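Local coordinates for BZZ1 protein (Saccharomyces cerevisiae, PDB 1ZUU) that acts in endocytosis and trafficking to the vacuole, and works with type I myosins to restore polarity of the actin cytoskeleton after salt stress, here its first SH3 domain, at residues A30-S35 against V51-I56. Numbering follows the deposited sequence.
Sequences ARDTGS and VPTTYI
Asp32 and Thr53 alone join 30-35 to 51-56, through one short hydrogen bond, Thr53 OG1 to Asp32 OD2 at 2.6 Å. In this SH3 domain it ties the n-Src loop, which links strands 26-28 and 37-42, to the 3-10 turn after strand 47-52. With CG anti to the backbone N (chi1 -171°), Asp32 carries its carboxylate toward 51-56, and the hydroxyl reaches OD2 on its anti side, 34° out of the carboxylate plane. Thr53 offers it with OG1 anti to its own carbonyl carbon, while its methyl CG2 lies 3.8 Å from Asp32 OD2. At the other oxygen the carboxylate serves its own loop: Gly34 N donates to Asp32 OD1, closing an Asx turn, and the backbone N of Gly36 also bonds to OD1. One carboxylate thus shapes the loop with OD1 and fastens it to the 3-10 turn with OD2. Thr53 OG1 is also hydrogen-bonded to Thr38 OG1, which brings the intervening strand 37-42 into the same small polar network at the surface. With an alanine at Asp32, the Thr53 hydroxyl would probably lose its acceptor in the loop, and the Gly34 and Gly36 amides the oxygen that holds the turn. In the Asx turn Gly34 N meets Asp32 OD1 from above the carboxylate plane, 2.8 Å away, with an N-H...O angle of 155°.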
ATOM      1  N   ALA A  30       7.726  -3.447  -4.438  1.00  4.44           N
ATOM      2  CA  ALA A  30       7.739  -4.715  -5.209  1.00  5.25           C
ATOM      3  C   ALA A  30       6.315  -5.057  -5.569  1.00  4.29           C
ATOM      4  O   ALA A  30       5.399  -4.991  -4.737  1.00  5.13           O
ATOM      5  CB  ALA A  30       8.349  -5.835  -4.374  1.00  6.10           C
ATOM      6  N   ARG A  31       6.066  -5.401  -6.838  0.50  5.34           N
ATOM      7  CA  ARG A  31       4.719  -5.822  -7.260  0.50  4.84           C
ATOM      8  C   ARG A  31       4.352  -7.164  -6.634  0.50  5.71           C
ATOM      9  O   ARG A  31       5.189  -7.997  -6.278  0.50  7.33           O
ATOM     10  CB  ARG A  31       4.625  -5.904  -8.795  0.50  6.05           C
ATOM     11  CG  ARG A  31       4.583  -4.554  -9.511  0.50  4.56           C
ATOM     12  CD  ARG A  31       4.795  -4.752 -11.012  0.50  5.50           C
ATOM     13  NE  ARG A  31       4.670  -3.455 -11.671  0.50  6.58           N
ATOM     14  CZ  ARG A  31       5.725  -2.643 -11.864  0.50  5.71           C
ATOM     15  NH1 ARG A  31       6.954  -3.039 -11.552  0.50  6.60           N
ATOM     16  NH2 ARG A  31       5.555  -1.403 -12.347  0.50  6.66           N
ATOM     17  N   ASP A  32       3.037  -7.354  -6.569  1.00  5.33           N
ATOM     18  CA  ASP A  32       2.390  -8.636  -6.178  1.00  5.21           C
ATOM     19  C   ASP A  32       2.892  -9.715  -7.130  1.00  4.49           C
ATOM     20  O   ASP A  32       2.919  -9.531  -8.343  1.00  6.75           O
ATOM     21  CB  ASP A  32       0.909  -8.372  -6.357  1.00  5.44           C
ATOM     22  CG  ASP A  32      -0.040  -9.440  -5.844  1.00  5.19           C
ATOM     23  OD1 ASP A  32       0.342 -10.582  -5.582  1.00  5.60           O
ATOM     24  OD2 ASP A  32      -1.266  -9.076  -5.711  1.00  5.51           O
ATOM     25  N   THR A  33       3.256 -10.855  -6.569  1.00  4.87           N
ATOM     26  CA  THR A  33       3.686 -12.032  -7.366  1.00  5.32           C
ATOM     27  C   THR A  33       2.605 -13.110  -7.380  1.00  5.50           C
ATOM     28  O   THR A  33       2.851 -14.195  -7.907  1.00  7.42           O
ATOM     29  CB  THR A  33       4.950 -12.636  -6.798  1.00  5.25           C
ATOM     30  OG1 THR A  33       4.674 -13.176  -5.503  1.00  5.97           O
ATOM     31  CG2 THR A  33       6.096 -11.662  -6.760  1.00  6.64           C
ATOM     32  N   GLY A  34       1.414 -12.821  -6.849  1.00  5.45           N
ATOM     33  CA  GLY A  34       0.323 -13.803  -6.750  1.00  5.45           C
ATOM     34  C   GLY A  34      -0.243 -13.989  -5.352  1.00  5.63           C
ATOM     35  O   GLY A  34      -1.104 -14.818  -5.170  1.00  6.34           O
ATOM     36  N   SER A  35       0.264 -13.258  -4.367  1.00  5.47           N
ATOM     37  CA  SER A  35      -0.251 -13.310  -3.012  1.00  5.50           C
ATOM     38  C   SER A  35      -1.537 -12.496  -2.843  1.00  5.37           C
ATOM     39  O   SER A  35      -2.270 -12.738  -1.840  1.00  6.90           O
ATOM     40  CB  SER A  35       0.765 -12.790  -1.993  1.00  5.75           C
ATOM     41  OG  SER A  35       0.970 -11.406  -2.148  1.00  5.49           O
ATOM     42  N   VAL A  51       0.120  -3.972   1.280  1.00  4.03           N
ATOM     43  CA  VAL A  51      -1.255  -3.558   1.221  1.00  3.66           C
ATOM     44  C   VAL A  51      -1.954  -4.416   0.150  1.00  4.29           C
ATOM     45  O   VAL A  51      -1.307  -4.958  -0.739  1.00  4.01           O
ATOM     46  CB  VAL A  51      -1.447  -2.071   0.887  1.00  4.14           C
ATOM     47  CG1 VAL A  51      -0.718  -1.205   1.937  1.00  4.36           C
ATOM     48  CG2 VAL A  51      -0.963  -1.735  -0.517  1.00  4.91           C
ATOM     49  N   PRO A  52      -3.293  -4.489   0.169  1.00  4.27           N
ATOM     50  CA  PRO A  52      -3.984  -5.281  -0.883  1.00  5.13           C
ATOM     51  C   PRO A  52      -3.793  -4.610  -2.224  1.00  4.55           C
ATOM     52  O   PRO A  52      -4.069  -3.403  -2.414  1.00  5.06           O
ATOM     53  CB  PRO A  52      -5.434  -5.286  -0.430  1.00  5.73           C
ATOM     54  CG  PRO A  52      -5.390  -5.022   1.059  1.00  5.99           C
ATOM     55  CD  PRO A  52      -4.223  -4.054   1.231  1.00  5.23           C
ATOM     56  N   THR A  53      -3.411  -5.398  -3.249  1.00  4.73           N
ATOM     57  CA  THR A  53      -3.083  -4.856  -4.561  1.00  4.91           C
ATOM     58  C   THR A  53      -4.262  -4.099  -5.193  1.00  4.52           C
ATOM     59  O   THR A  53      -4.039  -3.048  -5.822  1.00  5.27           O
ATOM     60  CB  THR A  53      -2.666  -6.037  -5.482  1.00  5.16           C
ATOM     61  OG1 THR A  53      -1.543  -6.613  -4.818  1.00  5.12           O
ATOM     62  CG2 THR A  53      -2.342  -5.601  -6.887  1.00  6.68           C
ATOM     63  N   THR A  54      -5.469  -4.598  -5.051  1.00  4.45           N
ATOM     64  CA  THR A  54      -6.627  -3.981  -5.704  1.00  5.38           C
ATOM     65  C   THR A  54      -6.982  -2.617  -5.063  1.00  5.52           C
ATOM     66  O   THR A  54      -7.855  -1.898  -5.601  1.00  6.74           O
ATOM     67  CB  THR A  54      -7.831  -4.873  -5.764  1.00  7.24           C
ATOM     68  OG1 THR A  54      -8.178  -5.184  -4.421  1.00  9.19           O
ATOM     69  CG2 THR A  54      -7.544  -6.130  -6.601  1.00  8.33           C
ATOM     70  N   TYR A  55      -6.389  -2.260  -3.921  1.00  4.47           N
ATOM     71  CA  TYR A  55      -6.769  -1.025  -3.220  1.00  4.46           C
ATOM     72  C   TYR A  55      -5.960   0.180  -3.752  1.00  5.00           C
ATOM     73  O   TYR A  55      -6.313   1.330  -3.365  1.00  5.82           O
ATOM     74  CB  TYR A  55      -6.553  -1.157  -1.715  1.00  4.93           C
ATOM     75  CG  TYR A  55      -7.566  -1.998  -0.971  1.00  4.83           C
ATOM     76  CD1 TYR A  55      -8.165  -3.153  -1.556  1.00  8.93           C
ATOM     77  CD2 TYR A  55      -7.921  -1.662   0.303  1.00  6.28           C
ATOM     78  CE1 TYR A  55      -9.054  -3.942  -0.861  1.00  9.67           C
ATOM     79  CE2 TYR A  55      -8.829  -2.449   1.030  1.00  8.47           C
ATOM     80  CZ  TYR A  55      -9.354  -3.617   0.451  1.00  8.36           C
ATOM     81  OH  TYR A  55     -10.217  -4.398   1.194  1.00 12.60           O
ATOM     82  N   ILE A  56      -4.951  -0.050  -4.567  1.00  4.28           N
ATOM     83  CA  ILE A  56      -4.061   1.003  -5.015  1.00  4.12           C
ATOM     84  C   ILE A  56      -3.892   0.941  -6.518  1.00  5.35           C
ATOM     85  O   ILE A  56      -4.250  -0.041  -7.188  1.00  5.74           O
ATOM     86  CB  ILE A  56      -2.670   0.871  -4.333  1.00  4.33           C
ATOM     87  CG1 ILE A  56      -1.947  -0.401  -4.739  1.00  5.27           C
ATOM     88  CG2 ILE A  56      -2.819   1.012  -2.837  1.00  4.84           C
ATOM     89  CD1 ILE A  56      -0.551  -0.510  -4.202  1.00  5.50           C
TER